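Local coordinates for extracellular solute-binding protein family 1 (Arthrobacter chlorophenolicus, PDB 4R2F), which binds laminaribiose and probably delivers it, as an extracellular solute-binding protein, to a membrane sugar transporter, at residues D130-G135 with L348-S353; P150-I155 with F309-M314; A237-L242 with T412-A417. All coordinates share one frame; numbering follows the deposited sequence.

Overall arrangement
From the N terminus, the chain first passes through 130-135, the loop after helix 117-126, and soon afterwards through 150-155 on the long strand 145-161. It then runs along helix 232-246, which holds 237-242, before strand 306-316 returns 309-314 to the earlier strand and closes contact 2. Residues 348-353 next meet 130-135 in contact 1, so the loop of contact 2 lies wholly within that of contact 1. The two touch, since strands 348-349 and 145-161 are neighbours in one sheet. Contact 3 is made last, by helix 414-428 against helix 232-246; its loop crosses both others, and its centre lies about 30 Å from that of contact 2.

Contact 1 (D130-G135 with L348-S353); sequences DDFLPG and LPVFKS
F132 and F351 face each other at a single backbone bridge, where two bonds of 2.8 Å join the segments, K352 N donating to D131 O and L133 N to V350 O. The phenylalanine side chains run side by side in an offset stack, ring centres 4.5 Å apart, with F351 CE1 over one face of the F132 ring near its rim. Because they start from bridged residues and point the same way, the flat rings can stack with planes only 22° apart. D131 adds a side-chain grip. Its CG is anti to the backbone N (chi1 -168°), which carries the carboxylate across to the short, weakly bonded helix 352-355. There OD1 accepts from S353 N on its syn lone pair, at 2.9 Å, while OD2 receives S353 OG, also on the syn side. Aspartate suits the place because its two carboxylate oxygens take the backbone N-H and the hydroxyl of one serine, and its charge might be favoured near the helix start. Without the carboxylate, an alanine here would probably leave S353 N and OG without these partners and loosen the helix start from the loop. L133 CD1 lies 3.6 Å from P349 O, and its side chain continues onto T355. F132 also packs on V149 and P150 of strand 145-161, while V350 reaches L153 there.

Contact 2 (P150-I155 with F309-M314); sequences PWQLDI and FPNNIM. With BGC (beta-D-glucopyranose), chain B; BGC (beta-D-glucopyranose), chain C.
D154 and N311 reach the bound laminaribiose from adjacent strands, D154 CB lying 3.4 Å from N311 ND2. D154 OD2 accepts from O2 of both glucose units, each at 2.6 Å, as a carboxylate oxygen can. N311 offers both ends of its amide to the chain B glucose: OD1 receives O3 at 2.7 Å, and ND2 donates to O2. An amide suits adjacent hydroxyls because it both accepts and donates. The F309 ring lies against the same sugar with one face toward C2, while its edge meets D154 O in plane. These groups sit on antiparallel strands 145-161 and 306-316 in the central sheet of a family 1 solute-binding protein, where D154 and F309 form a hydrogen-bonded pair. Behind the first shell, N311 ND2 gives its other N-H to Q152 OE1 in a straight bond (174°): OE1 lies in the N311 amide plane, but the donor sits 49° above the Q152 carbonyl plane, not on a lone pair. With both hydrogens of ND2 bonded, and OD1 held by O3, the amide's rotation is fixed. R156 anchors D154 OD1 in a salt bridge. Q152 is backed in turn by W151: Q152 CG lies over the centre of the indole, 3.3 Å above the ring plane, while W151 CD1 packs on I313 CG1. W151 NE1 donates to a water that also lies within hydrogen-bonding distance of N312 O, 2.8 Å away.

Contact 3 (A237-L242 with T412-A417); sequences AVEFLL and TDAKSA
V238 meets A414 where helix 232-246 packs against the first turn of helix 414-428, their CA atoms 5.5 Å apart. The valine side chain can be followed outward. CB already touches the other helix, 4.0 Å from A414 CB. Beyond it, CG1 is anti to the backbone N (chi1 175°), and this turn lays it against the alanine, 3.6 Å from A414 CB and nearly as close to A414 CA. The valine also packs on F403 of helix 398-408, so its branched end serves two neighbours. A414 suits its place because a lone methyl lets the helices come close while still offering a surface to several partners. E239 CG rests on that same methyl at 3.7 Å, using the aliphatic part of a side chain whose carboxylate lies beyond; E239 OE2 and K415 NZ carry opposite charges but remain 5.2 Å apart. One turn after V238, L242 meets the start of the second helix. Its CD1 lies 3.7 Å from A414 N and also touches A414 CB; both its methyls lie near T412 O. No hydrogen bond joins the two segments, and the contact is apolar packing at the periphery, well away from the sugar. The start of helix 414-428 is capped by its own residues: D413 sits at the N-cap position, its OD2 accepting the N-H of S416, three residues on, from above the carboxylate plane, with S416 OG to D413 OD1 as an added bond. Together they make helix-to-helix apolar packing beside a capped helix start.

Contact 1 (D130-G135 with L348-S353)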
loop_
_atom_site.group_PDB
_atom_site.type_symbol
_atom_site.label_atom_id
_atom_site.label_comp_id
_atom_site.label_asym_id
_atom_site.label_seq_id
_atom_site.Cartn_x
_atom_site.Cartn_y
_atom_site.Cartn_z
ATOM N N ASP A 130 2.548 -18.002 -16.764
ATOM C CA ASP A 130 3.995 -18.031 -16.911
ATOM C C ASP A 130 4.638 -16.647 -16.857
ATOM O O ASP A 130 5.833 -16.559 -16.615
ATOM C CB ASP A 130 4.375 -18.681 -18.242
ATOM C CG ASP A 130 5.858 -18.825 -18.402
ATOM O OD1 ASP A 130 6.448 -19.614 -17.638
ATOM O OD2 ASP A 130 6.432 -18.144 -19.267
ATOM N N ASP A 131 3.881 -15.573 -17.100
ATOM C CA ASP A 131 4.427 -14.193 -17.043
ATOM C C ASP A 131 4.409 -13.592 -15.609
ATOM O O ASP A 131 4.989 -12.543 -15.370
ATOM C CB ASP A 131 3.657 -13.301 -18.022
ATOM C CG ASP A 131 4.317 -11.946 -18.267
ATOM O OD1 ASP A 131 5.562 -11.842 -18.295
ATOM O OD2 ASP A 131 3.567 -10.963 -18.448
ATOM N N PHE A 132 3.772 -14.257 -14.649
ATOM C CA PHE A 132 3.749 -13.734 -13.275
ATOM C C PHE A 132 5.183 -13.687 -12.784
ATOM O O PHE A 132 5.966 -14.540 -13.138
ATOM C CB PHE A 132 2.954 -14.615 -12.311
ATOM C CG PHE A 132 1.482 -14.327 -12.288
ATOM C CD1 PHE A 132 1.012 -13.066 -11.939
ATOM C CD2 PHE A 132 0.555 -15.332 -12.593
ATOM C CE1 PHE A 132 -0.359 -12.794 -11.919
ATOM C CE2 PHE A 132 -0.803 -15.073 -12.562
ATOM C CZ PHE A 132 -1.258 -13.800 -12.227
ATOM N N LEU A 133 5.513 -12.702 -11.961
ATOM C CA LEU A 133 6.812 -12.682 -11.314
ATOM C C LEU A 133 6.872 -13.805 -10.293
ATOM O O LEU A 133 5.833 -14.290 -9.831
ATOM C CB LEU A 133 7.097 -11.330 -10.658
ATOM C CG LEU A 133 7.349 -10.166 -11.627
ATOM C CD1 LEU A 133 7.215 -8.861 -10.863
ATOM C CD2 LEU A 133 8.729 -10.276 -12.274
ATOM N N PRO A 134 8.093 -14.244 -9.955
ATOM C CA PRO A 134 8.208 -15.309 -8.968
ATOM C C PRO A 134 7.679 -14.871 -7.603
ATOM O O PRO A 134 7.887 -13.732 -7.179
ATOM C CB PRO A 134 9.726 -15.587 -8.903
ATOM C CG PRO A 134 10.305 -14.955 -10.122
ATOM C CD PRO A 134 9.412 -13.792 -10.446
ATOM N N GLY A 135 6.974 -15.775 -6.937
ATOM C CA GLY A 135 6.472 -15.549 -5.587
ATOM C C GLY A 135 5.207 -14.705 -5.448
ATOM O O GLY A 135 4.762 -14.461 -4.319
ATOM N N LEU A 348 4.126 -1.210 -8.451
ATOM C CA LEU A 348 4.886 -2.111 -9.302
ATOM C C LEU A 348 3.940 -3.098 -9.965
ATOM O O LEU A 348 2.925 -3.448 -9.387
ATOM C CB LEU A 348 5.926 -2.862 -8.472
ATOM C CG LEU A 348 7.098 -2.044 -7.942
ATOM C CD1 LEU A 348 7.791 -2.793 -6.828
ATOM C CD2 LEU A 348 8.093 -1.721 -9.029
ATOM N N PRO A 349 4.262 -3.549 -11.185
ATOM C CA PRO A 349 3.504 -4.663 -11.787
ATOM C C PRO A 349 3.859 -6.016 -11.187
ATOM O O PRO A 349 4.862 -6.141 -10.490
ATOM C CB PRO A 349 3.912 -4.620 -13.268
ATOM C CG PRO A 349 5.212 -3.904 -13.296
ATOM C CD PRO A 349 5.266 -2.988 -12.107
ATOM N N VAL A 350 3.014 -7.015 -11.434
ATOM C CA VAL A 350 3.291 -8.387 -10.989
ATOM C C VAL A 350 3.603 -9.314 -12.178
ATOM O O VAL A 350 3.746 -10.537 -12.009
ATOM C CB VAL A 350 2.130 -8.996 -10.171
ATOM C CG1 VAL A 350 1.930 -8.208 -8.875
ATOM C CG2 VAL A 350 0.845 -9.084 -10.993
ATOM N N PHE A 351 3.693 -8.718 -13.357
ATOM C CA PHE A 351 3.955 -9.443 -14.596
ATOM C C PHE A 351 5.296 -9.031 -15.169
ATOM O O PHE A 351 5.582 -7.849 -15.321
ATOM C CB PHE A 351 2.863 -9.171 -15.621
ATOM C CG PHE A 351 1.557 -9.842 -15.302
ATOM C CD1 PHE A 351 1.457 -11.227 -15.275
ATOM C CD2 PHE A 351 0.424 -9.095 -15.039
ATOM C CE1 PHE A 351 0.252 -11.843 -14.978
ATOM C CE2 PHE A 351 -0.777 -9.707 -14.737
ATOM C CZ PHE A 351 -0.862 -11.086 -14.700
ATOM N N LYS A 352 6.105 -10.032 -15.505
ATOM C CA LYS A 352 7.469 -9.819 -16.010
ATOM C C LYS A 352 7.535 -8.930 -17.264
ATOM O O LYS A 352 8.382 -8.036 -17.350
ATOM C CB LYS A 352 8.137 -11.173 -16.285
ATOM C CG LYS A 352 9.563 -11.047 -16.763
ATOM C CD LYS A 352 10.354 -12.321 -16.539
ATOM C CE LYS A 352 11.839 -12.002 -16.499
ATOM N NZ LYS A 352 12.662 -13.125 -17.009
ATOM N N SER A 353 6.632 -9.167 -18.218
ATOM C CA SER A 353 6.596 -8.386 -19.443
ATOM C C SER A 353 6.386 -6.909 -19.152
ATOM O O SER A 353 6.948 -6.058 -19.826
ATOM C CB SER A 353 5.488 -8.880 -20.376
ATOM O OG SER A 353 4.224 -8.893 -19.722
#

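Contact 2 (P150-I155 with F309-M314)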
loop_
_atom_site.group_PDB
_atom_site.type_symbol
_atom_site.label_atom_id
_atom_site.label_comp_id
_atom_site.label_asym_id
_atom_site.label_seq_id
_atom_site.Cartn_x
_atom_site.Cartn_y
_atom_site.Cartn_z
ATOM N N PRO A 150 -2.988 -11.863 -7.730
ATOM C CA PRO A 150 -2.252 -10.602 -7.611
ATOM C C PRO A 150 -2.370 -9.713 -8.824
ATOM O O PRO A 150 -2.446 -10.220 -9.931
ATOM C CB PRO A 150 -0.791 -11.057 -7.466
ATOM C CG PRO A 150 -0.753 -12.392 -8.153
ATOM C CD PRO A 150 -2.070 -13.017 -7.805
ATOM N N TRP A 151 -2.362 -8.395 -8.636
ATOM C CA TRP A 151 -2.363 -7.486 -9.803
ATOM C C TRP A 151 -1.331 -6.375 -9.745
ATOM O O TRP A 151 -0.956 -5.818 -10.769
ATOM C CB TRP A 151 -3.783 -6.945 -10.104
ATOM C CG TRP A 151 -4.277 -5.798 -9.265
ATOM C CD1 TRP A 151 -4.733 -5.854 -7.971
ATOM C CD2 TRP A 151 -4.380 -4.425 -9.659
ATOM N NE1 TRP A 151 -5.083 -4.600 -7.535
ATOM C CE2 TRP A 151 -4.898 -3.708 -8.555
ATOM C CE3 TRP A 151 -4.108 -3.730 -10.844
ATOM C CZ2 TRP A 151 -5.143 -2.333 -8.604
ATOM C CZ3 TRP A 151 -4.331 -2.377 -10.881
ATOM C CH2 TRP A 151 -4.858 -1.687 -9.766
ATOM N N GLN A 152 -0.870 -6.042 -8.548
ATOM C CA GLN A 152 0.196 -5.082 -8.396
ATOM C C GLN A 152 0.785 -5.179 -7.007
ATOM O O GLN A 152 0.195 -5.800 -6.107
ATOM C CB GLN A 152 -0.264 -3.634 -8.698
ATOM C CG GLN A 152 -1.581 -3.186 -8.072
ATOM C CD GLN A 152 -1.437 -2.323 -6.825
ATOM O OE1 GLN A 152 -0.566 -2.547 -5.977
ATOM N NE2 GLN A 152 -2.309 -1.344 -6.697
ATOM N N LEU A 153 1.972 -4.579 -6.877
ATOM C CA LEU A 153 2.712 -4.537 -5.659
ATOM C C LEU A 153 2.925 -3.101 -5.262
ATOM O O LEU A 153 3.651 -2.361 -5.917
ATOM C CB LEU A 153 4.049 -5.243 -5.810
ATOM C CG LEU A 153 4.008 -6.745 -6.098
ATOM C CD1 LEU A 153 5.343 -7.210 -6.676
ATOM C CD2 LEU A 153 3.645 -7.496 -4.839
ATOM N N ASP A 154 2.301 -2.703 -4.167
ATOM C CA ASP A 154 2.314 -1.295 -3.778
ATOM C C ASP A 154 3.390 -1.156 -2.729
ATOM O O ASP A 154 3.199 -1.518 -1.576
ATOM C CB ASP A 154 0.941 -0.888 -3.260
ATOM C CG ASP A 154 0.838 0.600 -2.911
ATOM O OD1 ASP A 154 1.706 1.405 -3.304
ATOM O OD2 ASP A 154 -0.124 0.949 -2.204
ATOM N N ILE A 155 4.520 -0.629 -3.161
ATOM C CA ILE A 155 5.722 -0.477 -2.361
ATOM C C ILE A 155 5.864 0.977 -1.874
ATOM O O ILE A 155 5.261 1.877 -2.448
ATOM C CB ILE A 155 6.961 -0.900 -3.206
ATOM C CG1 ILE A 155 8.172 -1.209 -2.316
ATOM C CG2 ILE A 155 7.301 0.135 -4.260
ATOM C CD1 ILE A 155 9.193 -2.105 -2.977
ATOM N N PHE A 309 2.746 -4.052 -0.189
ATOM C CA PHE A 309 1.377 -4.581 -0.159
ATOM C C PHE A 309 1.157 -5.431 -1.415
ATOM O O PHE A 309 1.296 -4.941 -2.534
ATOM C CB PHE A 309 0.325 -3.471 -0.096
ATOM C CG PHE A 309 0.416 -2.657 1.145
ATOM C CD1 PHE A 309 1.304 -1.595 1.212
ATOM C CD2 PHE A 309 -0.339 -2.978 2.262
ATOM C CE1 PHE A 309 1.436 -0.841 2.378
ATOM C CE2 PHE A 309 -0.224 -2.226 3.433
ATOM C CZ PHE A 309 0.679 -1.168 3.484
ATOM N N PRO A 310 0.815 -6.712 -1.225
ATOM C CA PRO A 310 0.519 -7.612 -2.322
ATOM C C PRO A 310 -0.918 -7.480 -2.782
ATOM O O PRO A 310 -1.763 -8.315 -2.455
ATOM C CB PRO A 310 0.748 -8.983 -1.690
ATOM C CG PRO A 310 0.328 -8.810 -0.282
ATOM C CD PRO A 310 0.684 -7.385 0.084
ATOM N N ASN A 311 -1.214 -6.431 -3.534
ATOM C CA ASN A 311 -2.596 -6.187 -3.915
ATOM C C ASN A 311 -3.120 -7.158 -4.945
ATOM O O ASN A 311 -2.373 -7.688 -5.777
ATOM C CB ASN A 311 -2.772 -4.752 -4.390
ATOM C CG ASN A 311 -2.655 -3.768 -3.247
ATOM O OD1 ASN A 311 -3.258 -3.965 -2.193
ATOM N ND2 ASN A 311 -1.866 -2.720 -3.435
ATOM N N ASN A 312 -4.421 -7.368 -4.891
ATOM C CA ASN A 312 -5.035 -8.502 -5.568
ATOM C C ASN A 312 -6.479 -8.215 -5.976
ATOM O O ASN A 312 -7.122 -7.300 -5.460
ATOM C CB ASN A 312 -4.984 -9.730 -4.638
ATOM C CG ASN A 312 -5.514 -9.442 -3.240
ATOM O OD1 ASN A 312 -4.749 -9.065 -2.304
ATOM N ND2 ASN A 312 -6.810 -9.576 -3.079
ATOM N N ILE A 313 -6.936 -8.972 -6.971
ATOM C CA ILE A 313 -8.286 -8.907 -7.460
ATOM C C ILE A 313 -9.006 -10.113 -6.950
ATOM O O ILE A 313 -8.521 -11.249 -7.082
ATOM C CB ILE A 313 -8.364 -8.917 -9.011
ATOM C CG1 ILE A 313 -7.529 -7.778 -9.581
ATOM C CG2 ILE A 313 -9.802 -8.784 -9.509
ATOM C CD1 ILE A 313 -7.585 -7.675 -11.091
ATOM N N MET A 314 -10.208 -9.859 -6.444
ATOM C CA MET A 314 -10.978 -10.848 -5.739
ATOM C C MET A 314 -12.375 -10.958 -6.320
ATOM O O MET A 314 -12.937 -10.011 -6.875
ATOM C CB MET A 314 -10.990 -10.542 -4.219
ATOM C CG MET A 314 -11.707 -9.310 -3.742
ATOM S SD MET A 314 -11.115 -8.742 -2.139
ATOM C CE MET A 314 -9.769 -7.710 -2.675
HETATM C C2 BGC B . -2.471 -0.501 -0.027
HETATM C C3 BGC B . -3.457 -1.614 0.329
HETATM C C4 BGC B . -3.988 -1.405 1.740
HETATM C C5 BGC B . -4.586 -0.010 1.872
HETATM C C6 BGC B . -5.022 0.293 3.311
HETATM C C1 BGC B . -3.252 0.798 0.077
HETATM O O2 BGC B . -1.948 -0.678 -1.338
HETATM O O3 BGC B . -2.826 -2.890 0.229
HETATM O O4 BGC B . -5.028 -2.337 2.005
HETATM O O5 BGC B . -3.641 0.978 1.448
HETATM O O6 BGC B . -3.909 0.297 4.233
HETATM C C2 BGC C . -2.198 3.683 -1.874
HETATM C C3 BGC C . -3.115 3.001 -0.847
HETATM C C4 BGC C . -3.563 4.038 0.192
HETATM C C5 BGC C . -4.173 5.278 -0.513
HETATM C C6 BGC C . -4.714 6.330 0.464
HETATM C C1 BGC C . -2.881 4.942 -2.439
HETATM O O1 BGC C . -2.010 5.641 -3.328
HETATM O O2 BGC C . -1.871 2.750 -2.918
HETATM O O3 BGC C . -2.404 1.863 -0.291
HETATM O O4 BGC C . -4.538 3.537 1.115
HETATM O O5 BGC C . -3.180 5.825 -1.337
HETATM O O6 BGC C . -3.690 6.705 1.387
HETATM O O HOH W 1 -6.491 -4.623 -4.910
#

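Contact 3 (A237-L242 with T412-A417)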
loop_
_atom_site.group_PDB
_atom_site.type_symbol
_atom_site.label_atom_id
_atom_site.label_comp_id
_atom_site.label_asym_id
_atom_site.label_seq_id
_atom_site.Cartn_x
_atom_site.Cartn_y
_atom_site.Cartn_z
ATOM N N ALA A 237 11.228 2.430 17.572
ATOM C CA ALA A 237 10.724 2.967 16.328
ATOM C C ALA A 237 9.722 4.073 16.618
ATOM O O ALA A 237 9.793 5.150 16.028
ATOM C CB ALA A 237 10.103 1.868 15.480
ATOM N N VAL A 238 8.838 3.821 17.579
ATOM C CA VAL A 238 7.838 4.790 17.959
ATOM C C VAL A 238 8.454 5.986 18.673
ATOM O O VAL A 238 8.022 7.114 18.438
ATOM C CB VAL A 238 6.721 4.164 18.805
ATOM C CG1 VAL A 238 5.747 5.232 19.301
ATOM C CG2 VAL A 238 5.953 3.154 17.972
ATOM N N GLU A 239 9.461 5.750 19.514
ATOM C CA GLU A 239 10.210 6.843 20.140
ATOM C C GLU A 239 10.865 7.750 19.097
ATOM O O GLU A 239 10.945 8.952 19.279
ATOM C CB GLU A 239 11.290 6.312 21.104
ATOM C CG GLU A 239 10.731 5.763 22.413
ATOM C CD GLU A 239 11.787 5.153 23.339
ATOM O OE1 GLU A 239 12.909 4.813 22.891
ATOM O OE2 GLU A 239 11.487 5.000 24.541
ATOM N N PHE A 240 11.340 7.175 18.002
ATOM C CA PHE A 240 11.978 7.977 16.983
ATOM C C PHE A 240 10.957 8.865 16.256
ATOM O O PHE A 240 11.206 10.047 16.032
ATOM C CB PHE A 240 12.747 7.099 16.017
ATOM C CG PHE A 240 13.423 7.868 14.943
ATOM C CD1 PHE A 240 14.494 8.711 15.242
ATOM C CD2 PHE A 240 12.988 7.774 13.629
ATOM C CE1 PHE A 240 15.119 9.444 14.252
ATOM C CE2 PHE A 240 13.628 8.497 12.629
ATOM C CZ PHE A 240 14.681 9.338 12.942
ATOM N N LEU A 241 9.814 8.291 15.922
ATOM C CA LEU A 241 8.729 9.050 15.320
ATOM C C LEU A 241 8.279 10.194 16.231
ATOM O O LEU A 241 8.126 11.325 15.786
ATOM C CB LEU A 241 7.568 8.127 14.982
ATOM C CG LEU A 241 7.883 7.220 13.778
ATOM C CD1 LEU A 241 6.994 5.993 13.710
ATOM C CD2 LEU A 241 7.812 8.008 12.485
ATOM N N LEU A 242 8.096 9.908 17.510
ATOM C CA LEU A 242 7.767 10.965 18.482
ATOM C C LEU A 242 8.804 12.076 18.535
ATOM O O LEU A 242 8.450 13.244 18.685
ATOM C CB LEU A 242 7.589 10.374 19.865
ATOM C CG LEU A 242 6.359 9.497 20.026
ATOM C CD1 LEU A 242 6.444 8.716 21.348
ATOM C CD2 LEU A 242 5.098 10.346 19.968
ATOM N N THR A 412 0.928 10.852 23.641
ATOM C CA THR A 412 1.362 10.032 24.758
ATOM C C THR A 412 2.734 9.453 24.480
ATOM O O THR A 412 3.340 9.746 23.450
ATOM C CB THR A 412 0.329 8.938 25.093
ATOM O OG1 THR A 412 0.661 8.373 26.365
ATOM C CG2 THR A 412 0.324 7.843 24.042
ATOM N N ASP A 413 3.245 8.676 25.427
ATOM C CA ASP A 413 4.569 8.086 25.293
ATOM C C ASP A 413 4.483 6.771 24.482
ATOM O O ASP A 413 3.397 6.211 24.280
ATOM C CB ASP A 413 5.200 7.837 26.664
ATOM C CG ASP A 413 4.459 6.781 27.449
ATOM O OD1 ASP A 413 3.384 7.094 28.014
ATOM O OD2 ASP A 413 4.938 5.634 27.473
ATOM N N ALA A 414 5.635 6.311 24.025
ATOM C CA ALA A 414 5.706 5.207 23.044
ATOM C C ALA A 414 5.079 3.930 23.586
ATOM O O ALA A 414 4.207 3.319 22.952
ATOM C CB ALA A 414 7.160 4.972 22.649
ATOM N N LYS A 415 5.507 3.554 24.786
ATOM C CA LYS A 415 4.962 2.362 25.454
ATOM C C LYS A 415 3.455 2.423 25.614
ATOM O O LYS A 415 2.765 1.443 25.314
ATOM C CB LYS A 415 5.650 2.128 26.815
ATOM C CG LYS A 415 6.946 1.330 26.712
ATOM C CD LYS A 415 8.029 1.775 27.687
ATOM C CE LYS A 415 9.140 0.737 27.757
ATOM N NZ LYS A 415 10.449 1.335 28.129
ATOM N N SER A 416 2.920 3.572 26.044
ATOM C CA SER A 416 1.463 3.703 26.200
ATOM C C SER A 416 0.720 3.568 24.870
ATOM O O SER A 416 -0.334 2.927 24.790
ATOM C CB SER A 416 1.074 5.042 26.869
ATOM O OG SER A 416 1.718 5.203 28.143
ATOM N N ALA A 417 1.221 4.241 23.849
ATOM C CA ALA A 417 0.584 4.190 22.530
ATOM C C ALA A 417 0.543 2.732 22.012
ATOM O O ALA A 417 -0.493 2.252 21.579
ATOM C CB ALA A 417 1.327 5.091 21.572
#